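PDB 3EYT: thioredoxin domain-containing protein from Silicibacter pomeroyi, which is of uncertain function but has a thioredoxin-like fold and probably acts as an oxidoreductase, perhaps with an antioxidant role. Local coordinates for residues R27-Q37 with T118-G128; L66-H74 with P107-T118. All coordinates share one frame; numbering follows the deposited sequence.

Contact 1: R27-Q37 with T118-G128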
# COMPACT_ATOMS: atom_id res chain seq x y z
N ARG C 27 -17.42 16.36 22.20
CA ARG C 27 -18.35 17.44 22.53
C ARG C 27 -17.91 18.16 23.80
O ARG C 27 -17.61 17.53 24.81
CB ARG C 27 -19.76 16.90 22.74
CG ARG C 27 -20.50 16.63 21.45
CD ARG C 27 -21.04 17.92 20.88
NE ARG C 27 -20.94 17.89 19.43
CZ ARG C 27 -21.55 17.00 18.66
NH1 ARG C 27 -21.39 17.05 17.35
NH2 ARG C 27 -22.31 16.05 19.20
N GLY C 28 -17.89 19.49 23.74
CA GLY C 28 -17.48 20.32 24.89
C GLY C 28 -16.02 20.76 24.90
O GLY C 28 -15.64 21.67 25.63
N LYS C 29 -15.20 20.08 24.10
CA LYS C 29 -13.81 20.50 23.84
C LYS C 29 -13.80 21.23 22.52
O LYS C 29 -14.59 20.93 21.62
CB LYS C 29 -12.87 19.30 23.67
CG LYS C 29 -12.60 18.50 24.91
CD LYS C 29 -12.02 17.16 24.50
CE LYS C 29 -11.72 16.29 25.70
NZ LYS C 29 -10.95 17.05 26.70
N VAL C 30 -12.91 22.21 22.42
CA VAL C 30 -12.55 22.78 21.14
C VAL C 30 -11.67 21.71 20.46
O VAL C 30 -10.85 21.05 21.09
CB VAL C 30 -11.84 24.14 21.33
CG1 VAL C 30 -11.25 24.66 20.02
CG2 VAL C 30 -12.83 25.16 21.91
N ILE C 31 -11.92 21.47 19.18
CA ILE C 31 -11.18 20.43 18.46
C ILE C 31 -10.40 21.06 17.31
O ILE C 31 -10.95 21.87 16.52
CB ILE C 31 -12.15 19.35 17.92
CG1 ILE C 31 -13.09 18.87 19.03
CG2 ILE C 31 -11.38 18.19 17.28
CD1 ILE C 31 -14.27 18.08 18.51
N VAL C 32 -9.11 20.74 17.25
CA VAL C 32 -8.25 21.17 16.15
C VAL C 32 -7.91 19.94 15.34
O VAL C 32 -7.36 18.98 15.88
CB VAL C 32 -6.93 21.79 16.67
CG1 VAL C 32 -6.03 22.20 15.52
CG2 VAL C 32 -7.22 22.99 17.58
N ILE C 33 -8.24 19.95 14.05
CA ILE C 33 -7.90 18.85 13.17
C ILE C 33 -6.90 19.28 12.12
O ILE C 33 -7.14 20.20 11.36
CB ILE C 33 -9.15 18.26 12.47
CG1 ILE C 33 -10.22 17.89 13.49
CG2 ILE C 33 -8.79 17.01 11.59
CD1 ILE C 33 -11.59 17.47 12.82
N GLU C 34 -5.79 18.55 12.05
CA GLU C 34 -4.78 18.79 11.03
C GLU C 34 -4.90 17.67 9.98
O GLU C 34 -4.60 16.51 10.28
CB GLU C 34 -3.40 18.83 11.69
CG GLU C 34 -2.21 18.90 10.76
CD GLU C 34 -2.09 20.23 10.03
OE1 GLU C 34 -2.63 21.26 10.49
OE2 GLU C 34 -1.44 20.22 8.97
N ALA C 35 -5.34 18.05 8.78
CA ALA C 35 -5.50 17.12 7.67
C ALA C 35 -4.23 17.24 6.85
O ALA C 35 -3.83 18.35 6.47
CB ALA C 35 -6.70 17.47 6.83
N PHE C 36 -3.59 16.11 6.61
CA PHE C 36 -2.26 16.11 6.03
C PHE C 36 -2.08 14.84 5.19
O PHE C 36 -2.82 13.85 5.35
CB PHE C 36 -1.19 16.18 7.15
CG PHE C 36 -1.06 14.90 7.96
CD1 PHE C 36 -0.02 14.00 7.69
CD2 PHE C 36 -1.97 14.60 9.00
CE1 PHE C 36 0.11 12.80 8.43
CE2 PHE C 36 -1.86 13.43 9.75
CZ PHE C 36 -0.81 12.51 9.46
N GLN C 37 -1.06 14.87 4.33
CA GLN C 37 -0.53 13.68 3.66
C GLN C 37 0.90 13.60 4.10
O GLN C 37 1.62 14.62 4.10
CB GLN C 37 -0.53 13.83 2.13
CG GLN C 37 -1.93 13.89 1.48
CD GLN C 37 -1.85 13.88 -0.05
OE1 GLN C 37 -2.24 12.91 -0.67
NE2 GLN C 37 -1.28 14.93 -0.63
N THR C 118 -3.88 19.74 1.21
CA THR C 118 -3.22 19.61 2.51
C THR C 118 -1.98 20.52 2.49
O THR C 118 -1.41 20.74 1.42
CB THR C 118 -2.74 18.12 2.76
OG1 THR C 118 -1.83 17.73 1.73
CG2 THR C 118 -3.91 17.16 2.72
N PRO C 119 -1.55 21.04 3.66
CA PRO C 119 -2.26 20.84 4.93
C PRO C 119 -3.50 21.73 5.06
O PRO C 119 -3.54 22.84 4.51
CB PRO C 119 -1.20 21.20 5.99
CG PRO C 119 -0.41 22.33 5.34
CD PRO C 119 -0.36 21.91 3.81
N SER C 120 -4.51 21.22 5.74
CA SER C 120 -5.65 22.03 6.14
C SER C 120 -5.82 21.92 7.62
O SER C 120 -5.62 20.85 8.21
CB SER C 120 -6.92 21.59 5.42
OG SER C 120 -6.76 21.85 4.03
N LEU C 121 -6.21 23.03 8.24
CA LEU C 121 -6.44 23.03 9.66
C LEU C 121 -7.90 23.41 9.89
O LEU C 121 -8.38 24.44 9.35
CB LEU C 121 -5.45 23.97 10.36
CG LEU C 121 -5.40 23.76 11.90
CD1 LEU C 121 -4.08 24.04 12.50
CD2 LEU C 121 -6.46 24.60 12.58
N LEU C 122 -8.63 22.55 10.62
CA LEU C 122 -10.06 22.78 10.88
C LEU C 122 -10.24 22.99 12.36
O LEU C 122 -9.61 22.31 13.18
CB LEU C 122 -10.90 21.58 10.44
CG LEU C 122 -10.93 20.99 9.01
CD1 LEU C 122 -11.75 21.83 8.11
CD2 LEU C 122 -9.56 20.71 8.39
N LEU C 123 -11.12 23.93 12.71
CA LEU C 123 -11.45 24.24 14.10
C LEU C 123 -12.93 24.06 14.33
O LEU C 123 -13.76 24.72 13.66
CB LEU C 123 -11.14 25.70 14.47
CG LEU C 123 -9.77 26.21 14.89
CD1 LEU C 123 -10.03 27.51 15.68
CD2 LEU C 123 -8.98 25.21 15.73
N ILE C 124 -13.25 23.20 15.29
CA ILE C 124 -14.60 22.86 15.66
C ILE C 124 -14.88 23.35 17.09
O ILE C 124 -14.11 23.08 18.02
CB ILE C 124 -14.85 21.34 15.54
CG1 ILE C 124 -14.72 20.91 14.06
CG2 ILE C 124 -16.23 20.93 16.10
CD1 ILE C 124 -14.58 19.41 13.91
N ASP C 125 -15.98 24.07 17.25
CA ASP C 125 -16.30 24.66 18.55
C ASP C 125 -16.83 23.62 19.53
O ASP C 125 -17.06 22.49 19.16
CB ASP C 125 -17.21 25.89 18.39
CG ASP C 125 -18.63 25.54 17.93
OD1 ASP C 125 -19.08 24.37 18.01
OD2 ASP C 125 -19.33 26.49 17.51
N LYS C 126 -17.04 24.02 20.79
CA LYS C 126 -17.56 23.12 21.85
C LYS C 126 -18.92 22.50 21.52
O LYS C 126 -19.30 21.48 22.09
CB LYS C 126 -17.71 23.90 23.16
CG LYS C 126 -16.45 24.48 23.67
CD LYS C 126 -16.69 25.02 25.07
CE LYS C 126 -15.52 25.85 25.45
NZ LYS C 126 -15.71 26.47 26.78
N ALA C 127 -19.66 23.13 20.61
CA ALA C 127 -20.98 22.63 20.22
C ALA C 127 -20.95 21.68 19.01
O ALA C 127 -21.99 21.21 18.59
CB ALA C 127 -21.94 23.80 19.99
N GLY C 128 -19.76 21.43 18.45
CA GLY C 128 -19.62 20.53 17.30
C GLY C 128 -19.72 21.21 15.95
O GLY C 128 -19.76 20.55 14.90
O HOH W 1 -16.85 19.88 20.24
O HOH W 2 -0.75 18.04 -1.09
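L122 O is gripped twice by the opposite strand: I33 N donates to it at 2.9 Å in an almost straight bond (N-H...O 173°), and the CA-H of V32 approaches at 3.5 Å from CA to that oxygen. The same pattern recurs along the whole pairing. I31, I33 and A35 exchange two backbone bonds each with I124, L122 and S120, while V32 and E34 form the non-hydrogen-bonded pairs with L123 and L121. This is regular antiparallel pairing, with alternate residues sent to the two faces of the sheet. On one face I33 CD1 meets I124 CD1 at 3.7 Å, the two side chains meeting at a slant. On the other, V32 and L123 run side by side, and V32 CG2 presses to 3.4 Å from L123 CD2, closer than ordinary methyl packing. With CG anti to the backbone N (chi1 172°) and a bend at chi2, E34 turns its carboxylate back over the partner strand, where OE1 rests 3.7 Å from L121 CD1 and OE2 lies against P119 CB.

Each end is closed differently. Beyond I124 a type I turn spans D125 to G128, and G28 N reaches K126 O at 2.9 Å. K126 lays its methylenes along G28 O before its amino group bonds to E153 O and L151 O. At the other end the peptide before P119 is cis, as at the cis-proline characteristic of thioredoxin folds, and T118 touches C40 and C43 of a CxxC at a helix start, consistent with a redox site.

Strand 63-69 pairs with the other edge of 30-36 and strand 129-135 with that of 120-124; helices 41-57 and 140-151 pack on the face that carries V32, L121 and L123.

Contact 2: L66-H74 with P107-T118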
# COMPACT_ATOMS: atom_id res chain seq x y z
N LEU C 66 -6.23 16.41 16.76
CA LEU C 66 -6.36 15.16 15.99
C LEU C 66 -5.64 15.35 14.67
O LEU C 66 -5.72 16.43 14.09
CB LEU C 66 -7.82 14.89 15.62
CG LEU C 66 -8.83 14.87 16.76
CD1 LEU C 66 -10.18 14.45 16.25
CD2 LEU C 66 -8.32 13.95 17.91
N GLY C 67 -4.99 14.30 14.19
CA GLY C 67 -4.46 14.29 12.81
C GLY C 67 -5.46 13.54 11.93
O GLY C 67 -6.08 12.58 12.36
N LEU C 68 -5.60 13.96 10.68
CA LEU C 68 -6.42 13.23 9.74
C LEU C 68 -5.58 12.99 8.47
O LEU C 68 -5.21 13.93 7.77
CB LEU C 68 -7.70 14.02 9.43
CG LEU C 68 -8.63 13.38 8.40
CD1 LEU C 68 -9.28 12.14 9.02
CD2 LEU C 68 -9.70 14.36 7.89
N HIS C 69 -5.22 11.72 8.23
CA HIS C 69 -4.39 11.40 7.04
C HIS C 69 -5.31 11.24 5.82
O HIS C 69 -6.05 10.24 5.68
CB HIS C 69 -3.54 10.14 7.28
CG HIS C 69 -2.38 10.01 6.32
ND1 HIS C 69 -2.04 8.82 5.72
CD2 HIS C 69 -1.49 10.92 5.86
CE1 HIS C 69 -1.00 9.00 4.94
NE2 HIS C 69 -0.64 10.27 5.01
N THR C 70 -5.31 12.27 4.98
CA THR C 70 -6.28 12.38 3.86
C THR C 70 -5.47 12.16 2.58
O THR C 70 -4.98 13.12 1.95
CB THR C 70 -6.92 13.77 3.87
OG1 THR C 70 -5.89 14.78 3.88
CG2 THR C 70 -7.80 13.97 5.11
N VAL C 71 -5.28 10.90 2.19
CA VAL C 71 -4.43 10.64 1.06
C VAL C 71 -5.32 10.74 -0.20
O VAL C 71 -6.25 9.94 -0.36
CB VAL C 71 -3.81 9.20 1.17
CG1 VAL C 71 -2.95 8.90 -0.08
CG2 VAL C 71 -2.98 9.07 2.45
N PHE C 72 -5.02 11.68 -1.08
CA PHE C 72 -5.86 11.87 -2.26
C PHE C 72 -5.04 11.66 -3.53
O PHE C 72 -5.54 11.87 -4.63
CB PHE C 72 -6.56 13.24 -2.23
CG PHE C 72 -5.62 14.41 -2.27
CD1 PHE C 72 -5.15 14.91 -3.50
CD2 PHE C 72 -5.19 15.01 -1.10
CE1 PHE C 72 -4.30 16.03 -3.55
CE2 PHE C 72 -4.32 16.11 -1.12
CZ PHE C 72 -3.87 16.62 -2.34
N GLU C 73 -3.79 11.22 -3.37
CA GLU C 73 -2.92 10.92 -4.51
C GLU C 73 -1.81 9.98 -4.07
O GLU C 73 -1.54 9.90 -2.87
CB GLU C 73 -2.30 12.21 -5.03
CG GLU C 73 -1.55 12.97 -3.94
CD GLU C 73 -1.06 14.31 -4.42
OE1 GLU C 73 -1.32 14.65 -5.61
OE2 GLU C 73 -0.42 15.02 -3.62
N HIS C 74 -1.17 9.27 -5.02
CA HIS C 74 -0.10 8.34 -4.68
C HIS C 74 -0.55 7.40 -3.55
O HIS C 74 0.23 7.14 -2.63
CB HIS C 74 1.14 9.10 -4.17
CG HIS C 74 1.62 10.20 -5.08
ND1 HIS C 74 2.08 9.96 -6.36
CD2 HIS C 74 1.78 11.53 -4.87
CE1 HIS C 74 2.48 11.10 -6.91
NE2 HIS C 74 2.30 12.07 -6.02
N PRO C 107 -10.49 11.06 -0.29
CA PRO C 107 -11.13 10.24 0.72
C PRO C 107 -12.39 10.91 1.31
O PRO C 107 -12.64 12.09 1.04
CB PRO C 107 -10.03 10.02 1.75
CG PRO C 107 -9.14 11.27 1.64
CD PRO C 107 -9.23 11.69 0.19
N ARG C 108 -13.15 10.17 2.14
CA ARG C 108 -14.54 10.57 2.43
C ARG C 108 -14.66 11.81 3.32
O ARG C 108 -15.50 12.70 3.05
CB ARG C 108 -15.35 9.40 3.04
CG ARG C 108 -15.43 8.20 2.11
CD ARG C 108 -16.50 7.22 2.49
NE ARG C 108 -17.81 7.85 2.59
CZ ARG C 108 -18.72 7.87 1.62
NH1 ARG C 108 -18.47 7.30 0.44
NH2 ARG C 108 -19.87 8.47 1.82
N THR C 109 -13.87 11.86 4.39
CA THR C 109 -13.96 13.02 5.31
C THR C 109 -13.44 14.29 4.64
O THR C 109 -14.04 15.39 4.74
CB THR C 109 -13.19 12.74 6.62
OG1 THR C 109 -13.56 11.45 7.10
CG2 THR C 109 -13.45 13.80 7.68
N MSE C 110 -12.34 14.13 3.92
CA MSE C 110 -11.82 15.24 3.14
C MSE C 110 -12.86 15.85 2.19
O MSE C 110 -13.01 17.07 2.15
CB MSE C 110 -10.61 14.79 2.30
CG MSE C 110 -9.87 15.99 1.70
SE MSE C 110 -8.37 15.46 0.56
CE MSE C 110 -7.85 17.27 0.03
N ALA C 111 -13.57 15.00 1.44
CA ALA C 111 -14.65 15.46 0.55
C ALA C 111 -15.79 16.07 1.33
O ALA C 111 -16.29 17.11 0.94
CB ALA C 111 -15.15 14.32 -0.36
N ALA C 112 -16.22 15.43 2.43
CA ALA C 112 -17.30 15.96 3.26
C ALA C 112 -17.00 17.38 3.74
O ALA C 112 -17.91 18.21 3.84
CB ALA C 112 -17.57 15.04 4.49
N TYR C 113 -15.72 17.66 4.00
CA TYR C 113 -15.33 18.97 4.50
C TYR C 113 -15.02 19.98 3.40
O TYR C 113 -14.72 21.14 3.71
CB TYR C 113 -14.15 18.86 5.49
CG TYR C 113 -14.59 18.55 6.90
CD1 TYR C 113 -14.91 17.23 7.28
CD2 TYR C 113 -14.73 19.55 7.84
CE1 TYR C 113 -15.36 16.95 8.56
CE2 TYR C 113 -15.15 19.28 9.13
CZ TYR C 113 -15.47 17.98 9.49
OH TYR C 113 -15.91 17.70 10.77
N GLN C 114 -15.07 19.53 2.15
CA GLN C 114 -14.75 20.35 0.97
C GLN C 114 -13.32 20.93 1.09
O GLN C 114 -13.08 22.11 0.79
CB GLN C 114 -15.81 21.47 0.82
CG GLN C 114 -17.24 20.90 0.85
CD GLN C 114 -18.32 21.97 0.79
OE1 GLN C 114 -18.61 22.63 1.77
NE2 GLN C 114 -18.90 22.14 -0.37
N MSE C 115 -12.37 20.10 1.52
CA MSE C 115 -10.99 20.61 1.68
C MSE C 115 -10.37 20.83 0.33
O MSE C 115 -10.69 20.14 -0.64
CB MSE C 115 -10.16 19.65 2.54
CG MSE C 115 -10.81 19.42 3.88
SE MSE C 115 -9.57 18.26 4.91
CE MSE C 115 -10.75 17.80 6.41
N ARG C 116 -9.49 21.81 0.26
CA ARG C 116 -8.84 22.20 -1.00
C ARG C 116 -7.53 21.47 -1.21
O ARG C 116 -6.96 21.51 -2.30
CB ARG C 116 -8.58 23.71 -1.02
CG ARG C 116 -9.86 24.55 -0.94
CD ARG C 116 -9.51 26.03 -1.01
NE ARG C 116 -9.18 26.44 -2.38
CZ ARG C 116 -10.07 26.69 -3.35
NH1 ARG C 116 -11.37 26.59 -3.13
NH2 ARG C 116 -9.64 27.05 -4.56
N GLY C 117 -7.02 20.81 -0.17
CA GLY C 117 -5.71 20.16 -0.30
C GLY C 117 -5.18 20.01 1.10
O GLY C 117 -5.96 20.13 2.08
N THR C 118 -3.88 19.74 1.21
CA THR C 118 -3.22 19.61 2.51
C THR C 118 -1.98 20.52 2.49
O THR C 118 -1.41 20.74 1.42
CB THR C 118 -2.74 18.12 2.76
OG1 THR C 118 -1.83 17.73 1.73
CG2 THR C 118 -3.91 17.16 2.72
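F72 and M110 form the heart of this apolar contact. M110, present as selenomethionine, brings SE to 3.6 Å from F72 CD2 and lies oblique to the ring, 54° off its normal and 4.6 Å from the centroid: a Met-aromatic contact approached at a slant. Its CE lies over the CD2-CE2 side of the ring, 3.7 Å from F72 CD2. F72 holds CG between its backbone N and carbonyl carbon (chi1 64°), and this turns the ring toward M110. The methyl of T118, beyond the helix, comes to the ring edge 4.0 Å from F72 CE2. Were F72 an alanine, the M110 selenium and the T118 methyl would probably lose the ring they both touch, and the M110 tip would be freer to turn.

Around this centre, T70 crosses M110 at about a right angle, its CB 4.0 Å from SE, while T70 OG1 slides past the T118 methyl. P107 sets its ring against the backbone of 70-72, with CD 3.5 Å from V71 O and also against F72 CB. Two residues earlier than T70, in strand 63-69, L68 CD2 touches both T109 CG2, at 3.8 Å, and M115 CE, at 3.9 Å.

The next shell fixes these groups. P107 is the N-cap residue of helix 108-112, and the carboxylate of D99 receives T109 N and M110 N, one on each oxygen, securing the first turn. A Schellman motif at Q114 ends the helix and turns the chain toward M115. On the loop side, Q37 OE1 accepts F72 N.

Helix 108-112 and its exit thus pack on the sheet face carrying I33, A35 and L122, opposite the face under helices 41-57 and 140-151; P107 also touches D99 of strand 96-99.

Both contacts are buried and meet in one sheet, but they illustrate different ways of joining a fold. Contact 1 joins strands 30-36 and 120-124 in the middle of the sheet, chiefly through backbone hydrogen bonds; contact 2, farther from the centre of the chain, has no hydrogen bond between its segments and relies on methyl, selenium and ring packing. Strands 30-36 and 63-69 are parallel neighbours, with a probable hydrogen bond from L68 N to E34 O. Along the chain contact 2 is nested within the loop closed by contact 1, and T118 belongs to both, so the segment leading into the cis peptide bond before P119 links sheet pairing to helix packing beside the CxxC.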